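Local coordinates for acyl carrier protein (Leishmania major, PDB 5ZWT), which probably carries growing acyl chains, tethered through a phosphopantetheine arm, between the enzymes of fatty acid biosynthesis, at residues 29-32 / 33-36; 66-69 / 70-73. The protein carries 1 engineered substitution. One frame throughout, in Å; residues are numbered along the deposited sequence.

How the contacts relate
Both contacts are local turns of one acyl carrier protein domain, their centres about 9 Å apart. Contact 1 lies in the loop that precedes helix 40-53, while contact 2 starts helix 69-78. Two probable backbone hydrogen bonds join them: Ser30 O to Ile69 N at 2.8 Å, and Phe32 N to Gln67 O at 2.9 Å. Beside them Glu29 OE2 packs on Pro70 CG, 3.5 Å away. In this family the phosphopantetheine serine, replaced by an engineered alanine in this variant, would stand at the start of helix 40-53. Contact 2 is the more central, about 5 Å from the centre of the chain, against about 11 Å for contact 1.

Contact 1 of 2, residues 29-32 / 33-36; sequences ESHF and VKDL
Val33, joined to Phe32, is the exposed start of the turn; its branched side chain points away from residues 29-32. Lys34 next folds its long aliphatic chain across His31. The unusual chi1 of 53°, which sets CG between its own N and carbonyl carbon, brings CG to 3.4 Å from His31 CB. CE and NZ end over one face of the imidazole, too tightly modelled for the detail to be trusted. Lysine suits this exposed spot: its chain can pass along the histidine, while the ammonium group makes a long salt bridge to the neighbouring Asp35.

Asp35 ties the turn together. Its OD2, through the anti lone pair, accepts a nearly straight bond (171°) from His31 N at 2.7 Å. In return Asp35 N donates to His31 O at 3.0 Å, an alpha-turn bond. Side chain and main chain of one aspartate thus grip both main-chain polar groups of His31, an arrangement that a short acidic side chain serves well.

Leu36 N also reaches His31 O, at 3.2 Å, a pi-turn bond, so that carbonyl accepts two bonds; a weak one runs from Leu36 N to Phe32 O. The Leu36 methyls pack on Ser30 CB, with CD1 4.0 Å from it, and CD1 also meets the edge of the Phe32 ring at CD1, 4.2 Å away. Ser30 OG is bonded to Thr27 N. The turn's inner side continues into the core: Leu36 packs on Val26, and the buried Phe32 ring reaches Leu38 as well as Val43 and Val46 of helix 40-53.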
ATOM      1  N   GLU A  29      -3.083  17.326  -0.697  1.00 37.44           N
ATOM      2  CA  GLU A  29      -4.161  18.137  -0.140  1.00 41.07           C
ATOM      3  C   GLU A  29      -5.057  18.775  -1.196  1.00 38.06           C
ATOM      4  O   GLU A  29      -5.869  19.637  -0.854  1.00 37.39           O
ATOM      5  CB  GLU A  29      -3.594  19.223   0.786  1.00 46.87           C
ATOM      6  CG  GLU A  29      -2.490  18.686   1.691  1.00 51.84           C
ATOM      7  CD  GLU A  29      -3.057  18.140   2.991  1.00 55.69           C
ATOM      8  OE1 GLU A  29      -2.316  17.483   3.758  1.00 59.50           O
ATOM      9  OE2 GLU A  29      -4.285  18.276   3.193  1.00 57.16           O
ATOM     10  N   SER A  30      -4.966  18.357  -2.456  1.00 36.23           N
ATOM     11  CA  SER A  30      -5.722  19.027  -3.508  1.00 34.88           C
ATOM     12  C   SER A  30      -7.218  18.834  -3.307  1.00 35.55           C
ATOM     13  O   SER A  30      -7.691  17.711  -3.078  1.00 33.83           O
ATOM     14  CB  SER A  30      -5.303  18.501  -4.885  1.00 32.30           C
ATOM     15  OG  SER A  30      -3.966  18.881  -5.162  1.00 32.56           O
ATOM     16  N   HIS A  31      -7.953  19.938  -3.381  1.00 37.76           N
ATOM     17  CA  HIS A  31      -9.407  19.919  -3.416  1.00 40.09           C
ATOM     18  C   HIS A  31      -9.846  19.902  -4.867  1.00 36.05           C
ATOM     19  O   HIS A  31      -9.354  20.691  -5.681  1.00 33.96           O
ATOM     20  CB  HIS A  31     -10.001  21.140  -2.703  1.00 47.78           C
ATOM     21  CG  HIS A  31      -9.833  21.121  -1.213  1.00 56.10           C
ATOM     22  ND1 HIS A  31     -10.904  21.061  -0.346  1.00 58.33           N
ATOM     23  CD2 HIS A  31      -8.726  21.190  -0.435  1.00 62.11           C
ATOM     24  CE1 HIS A  31     -10.464  21.072   0.900  1.00 60.16           C
ATOM     25  NE2 HIS A  31      -9.145  21.154   0.874  1.00 61.91           N
ATOM     26  N   PHE A  32     -10.778  18.999  -5.191  1.00 34.42           N
ATOM     27  CA  PHE A  32     -11.088  18.769  -6.594  1.00 33.32           C
ATOM     28  C   PHE A  32     -11.531  20.056  -7.279  1.00 34.43           C
ATOM     29  O   PHE A  32     -11.056  20.377  -8.373  1.00 35.01           O
ATOM     30  CB  PHE A  32     -12.161  17.685  -6.721  1.00 31.81           C
ATOM     31  CG  PHE A  32     -11.716  16.323  -6.244  1.00 30.96           C
ATOM     32  CD1 PHE A  32     -10.379  15.974  -6.244  1.00 30.27           C
ATOM     33  CD2 PHE A  32     -12.650  15.393  -5.810  1.00 30.83           C
ATOM     34  CE1 PHE A  32      -9.963  14.722  -5.798  1.00 30.61           C
ATOM     35  CE2 PHE A  32     -12.245  14.130  -5.387  1.00 31.46           C
ATOM     36  CZ  PHE A  32     -10.898  13.799  -5.380  1.00 29.63           C
ATOM     37  N   VAL A  33     -12.372  20.847  -6.620  1.00 36.29           N
ATOM     38  CA  VAL A  33     -12.940  22.033  -7.254  1.00 39.36           C
ATOM     39  C   VAL A  33     -12.042  23.253  -7.083  1.00 42.21           C
ATOM     40  O   VAL A  33     -11.617  23.862  -8.070  1.00 41.61           O
ATOM     41  CB  VAL A  33     -14.346  22.311  -6.685  1.00 38.96           C
ATOM     42  CG1 VAL A  33     -14.922  23.569  -7.313  1.00 39.54           C
ATOM     43  CG2 VAL A  33     -15.270  21.143  -6.922  1.00 38.52           C
ATOM     44  N   LYS A  34     -11.701  23.625  -5.849  1.00 47.02           N
ATOM     45  CA  LYS A  34     -10.982  24.889  -5.703  1.00 52.43           C
ATOM     46  C   LYS A  34      -9.536  24.808  -6.179  1.00 49.52           C
ATOM     47  O   LYS A  34      -9.019  25.812  -6.678  1.00 51.12           O
ATOM     48  CB  LYS A  34     -11.047  25.403  -4.256  1.00 59.18           C
ATOM     49  CG  LYS A  34     -10.626  24.453  -3.158  1.00 64.08           C
ATOM     50  CD  LYS A  34     -10.589  25.176  -1.799  1.00 69.34           C
ATOM     51  CE  LYS A  34     -10.238  24.242  -0.638  1.00 73.29           C
ATOM     52  NZ  LYS A  34      -8.776  24.195  -0.300  1.00 75.45           N
ATOM     53  N   ASP A  35      -8.913  23.625  -6.166  1.00 47.07           N
ATOM     54  CA  ASP A  35      -7.518  23.489  -6.586  1.00 44.45           C
ATOM     55  C   ASP A  35      -7.354  22.910  -7.977  1.00 42.23           C
ATOM     56  O   ASP A  35      -6.463  23.344  -8.706  1.00 41.73           O
ATOM     57  CB  ASP A  35      -6.714  22.595  -5.628  1.00 45.88           C
ATOM     58  CG  ASP A  35      -6.582  23.170  -4.241  1.00 46.13           C
ATOM     59  OD1 ASP A  35      -6.180  24.347  -4.125  1.00 48.29           O
ATOM     60  OD2 ASP A  35      -6.853  22.431  -3.266  1.00 46.56           O
ATOM     61  N   LEU A  36      -8.158  21.925  -8.368  1.00 39.52           N
ATOM     62  CA  LEU A  36      -7.979  21.304  -9.669  1.00 36.65           C
ATOM     63  C   LEU A  36      -9.009  21.744 -10.699  1.00 38.33           C
ATOM     64  O   LEU A  36      -8.933  21.305 -11.850  1.00 37.26           O
ATOM     65  CB  LEU A  36      -7.992  19.782  -9.527  1.00 34.03           C
ATOM     66  CG  LEU A  36      -7.066  19.267  -8.434  1.00 32.79           C
ATOM     67  CD1 LEU A  36      -7.195  17.731  -8.334  1.00 31.10           C
ATOM     68  CD2 LEU A  36      -5.642  19.709  -8.713  1.00 31.48           C
TER

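Contact 2 of 2, residues 66-69 / 70-73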
ATOM      1  N   ILE A  66     -16.659  12.927  -0.831  1.00 47.42           N
ATOM      2  CA  ILE A  66     -15.296  12.900  -1.363  1.00 41.54           C
ATOM      3  C   ILE A  66     -15.125  14.094  -2.300  1.00 39.55           C
ATOM      4  O   ILE A  66     -15.542  14.050  -3.458  1.00 37.02           O
ATOM      5  CB  ILE A  66     -14.997  11.579  -2.076  1.00 38.05           C
ATOM      6  CG1 ILE A  66     -15.263  10.383  -1.145  1.00 37.54           C
ATOM      7  CG2 ILE A  66     -13.573  11.566  -2.551  1.00 36.37           C
ATOM      8  CD1 ILE A  66     -14.833   9.024  -1.700  1.00 36.59           C
ATOM      9  N   GLN A  67     -14.480  15.162  -1.816  1.00 40.10           N
ATOM     10  CA  GLN A  67     -14.275  16.365  -2.619  1.00 40.06           C
ATOM     11  C   GLN A  67     -12.815  16.802  -2.673  1.00 36.23           C
ATOM     12  O   GLN A  67     -12.516  17.894  -3.176  1.00 34.13           O
ATOM     13  CB  GLN A  67     -15.142  17.517  -2.092  1.00 44.93           C
ATOM     14  CG  GLN A  67     -16.640  17.290  -2.211  1.00 49.19           C
ATOM     15  CD  GLN A  67     -17.099  17.255  -3.660  1.00 51.30           C
ATOM     16  OE1 GLN A  67     -16.505  17.904  -4.524  1.00 54.04           O
ATOM     17  NE2 GLN A  67     -18.188  16.534  -3.924  1.00 52.90           N
ATOM     18  N   SER A  68     -11.902  15.994  -2.165  1.00 34.22           N
ATOM     19  CA  SER A  68     -10.491  16.340  -2.136  1.00 32.75           C
ATOM     20  C   SER A  68      -9.718  15.041  -2.021  1.00 32.37           C
ATOM     21  O   SER A  68     -10.282  13.991  -1.697  1.00 31.38           O
ATOM     22  CB  SER A  68     -10.170  17.255  -0.957  1.00 33.98           C
ATOM     23  OG  SER A  68     -10.278  16.516   0.261  1.00 34.05           O
ATOM     24  N   ILE A  69      -8.412  15.124  -2.243  1.00 31.12           N
ATOM     25  CA  ILE A  69      -7.584  13.934  -2.076  1.00 29.95           C
ATOM     26  C   ILE A  69      -7.545  13.495  -0.613  1.00 30.61           C
ATOM     27  O   ILE A  69      -7.626  12.283  -0.352  1.00 30.47           O
ATOM     28  CB  ILE A  69      -6.189  14.142  -2.689  1.00 30.11           C
ATOM     29  CG1 ILE A  69      -6.357  14.206  -4.225  1.00 29.30           C
ATOM     30  CG2 ILE A  69      -5.229  13.033  -2.261  1.00 29.83           C
ATOM     31  CD1 ILE A  69      -5.053  14.135  -4.998  1.00 28.26           C
ATOM     32  N   PRO A  70      -7.438  14.398   0.376  1.00 33.12           N
ATOM     33  CA  PRO A  70      -7.588  13.923   1.766  1.00 34.24           C
ATOM     34  C   PRO A  70      -8.909  13.204   2.012  1.00 35.61           C
ATOM     35  O   PRO A  70      -8.921  12.168   2.684  1.00 34.52           O
ATOM     36  CB  PRO A  70      -7.462  15.211   2.595  1.00 34.61           C
ATOM     37  CG  PRO A  70      -6.624  16.117   1.764  1.00 33.81           C
ATOM     38  CD  PRO A  70      -6.934  15.781   0.321  1.00 32.13           C
ATOM     39  N   ASP A  71     -10.022  13.699   1.464  1.00 35.43           N
ATOM     40  CA  ASP A  71     -11.297  13.005   1.653  1.00 36.84           C
ATOM     41  C   ASP A  71     -11.216  11.579   1.123  1.00 36.01           C
ATOM     42  O   ASP A  71     -11.651  10.626   1.787  1.00 36.96           O
ATOM     43  CB  ASP A  71     -12.452  13.749   0.959  1.00 36.23           C
ATOM     44  CG  ASP A  71     -12.787  15.090   1.596  1.00 38.34           C
ATOM     45  OD1 ASP A  71     -12.402  15.324   2.771  1.00 39.09           O
ATOM     46  OD2 ASP A  71     -13.506  15.888   0.936  1.00 37.21           O
ATOM     47  N   ALA A  72     -10.652  11.413  -0.078  1.00 33.71           N
ATOM     48  CA  ALA A  72     -10.556  10.089  -0.681  1.00 33.46           C
ATOM     49  C   ALA A  72      -9.642   9.172   0.113  1.00 35.17           C
ATOM     50  O   ALA A  72      -9.984   8.008   0.355  1.00 34.21           O
ATOM     51  CB  ALA A  72     -10.038  10.191  -2.120  1.00 31.26           C
ATOM     52  N   VAL A  73      -8.473   9.676   0.522  1.00 35.59           N
ATOM     53  CA  VAL A  73      -7.509   8.829   1.212  1.00 38.41           C
ATOM     54  C   VAL A  73      -8.029   8.424   2.589  1.00 41.89           C
ATOM     55  O   VAL A  73      -7.902   7.262   2.993  1.00 42.72           O
ATOM     56  CB  VAL A  73      -6.145   9.537   1.289  1.00 37.06           C
ATOM     57  CG1 VAL A  73      -5.197   8.747   2.159  1.00 36.21           C
ATOM     58  CG2 VAL A  73      -5.558   9.674  -0.120  1.00 35.68           C
TER
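Ile69, Pro70 and Asp71 form the first turn of helix 69-78, with Ser68 just before it as the N-cap. The Ser68 hydroxyl accepts from Asp71 N at 3.1 Å, the classical capping bond. With chi1 at 70° OG sits between the N and carbonyl carbon of Ser68, where it can face the opening of the helix.

Asp71, at the third position of the helix, sends its carboxylate back over the cap. OD2 does not take a bond from Ser68 N, as a capping box would require; it accepts instead from Gln67 N at 3.0 Å through its anti lone pair. The acid therefore stitches the incoming loop to the helix, and its negative charge probably sits favourably at the N-terminal end of the helix dipole. Its CB also packs against Ile66 CA, at 3.8 Å.

Pro70 fits the first turn because it lacks an amide hydrogen, and here the helix does not call for one. Its CD lies 3.5 Å from Ile69 CB, and the ring also leans on the Ser68 hydroxyl.

Ile69 gives the turn its apolar face, reaching Leu8 and Leu12 of helix 3-16, while Val73, one turn on, touches Met4 and Leu8. Ile66 CG2 packs on the Ala72 methyl, CG2 to CB 3.8 Å. Regular helical bonding begins with Ala72 N to Ser68 O and Val73 N to Ile69 O; alongside the latter, Ile69 CG2 touches Val73 CG2 at 4.0 Å.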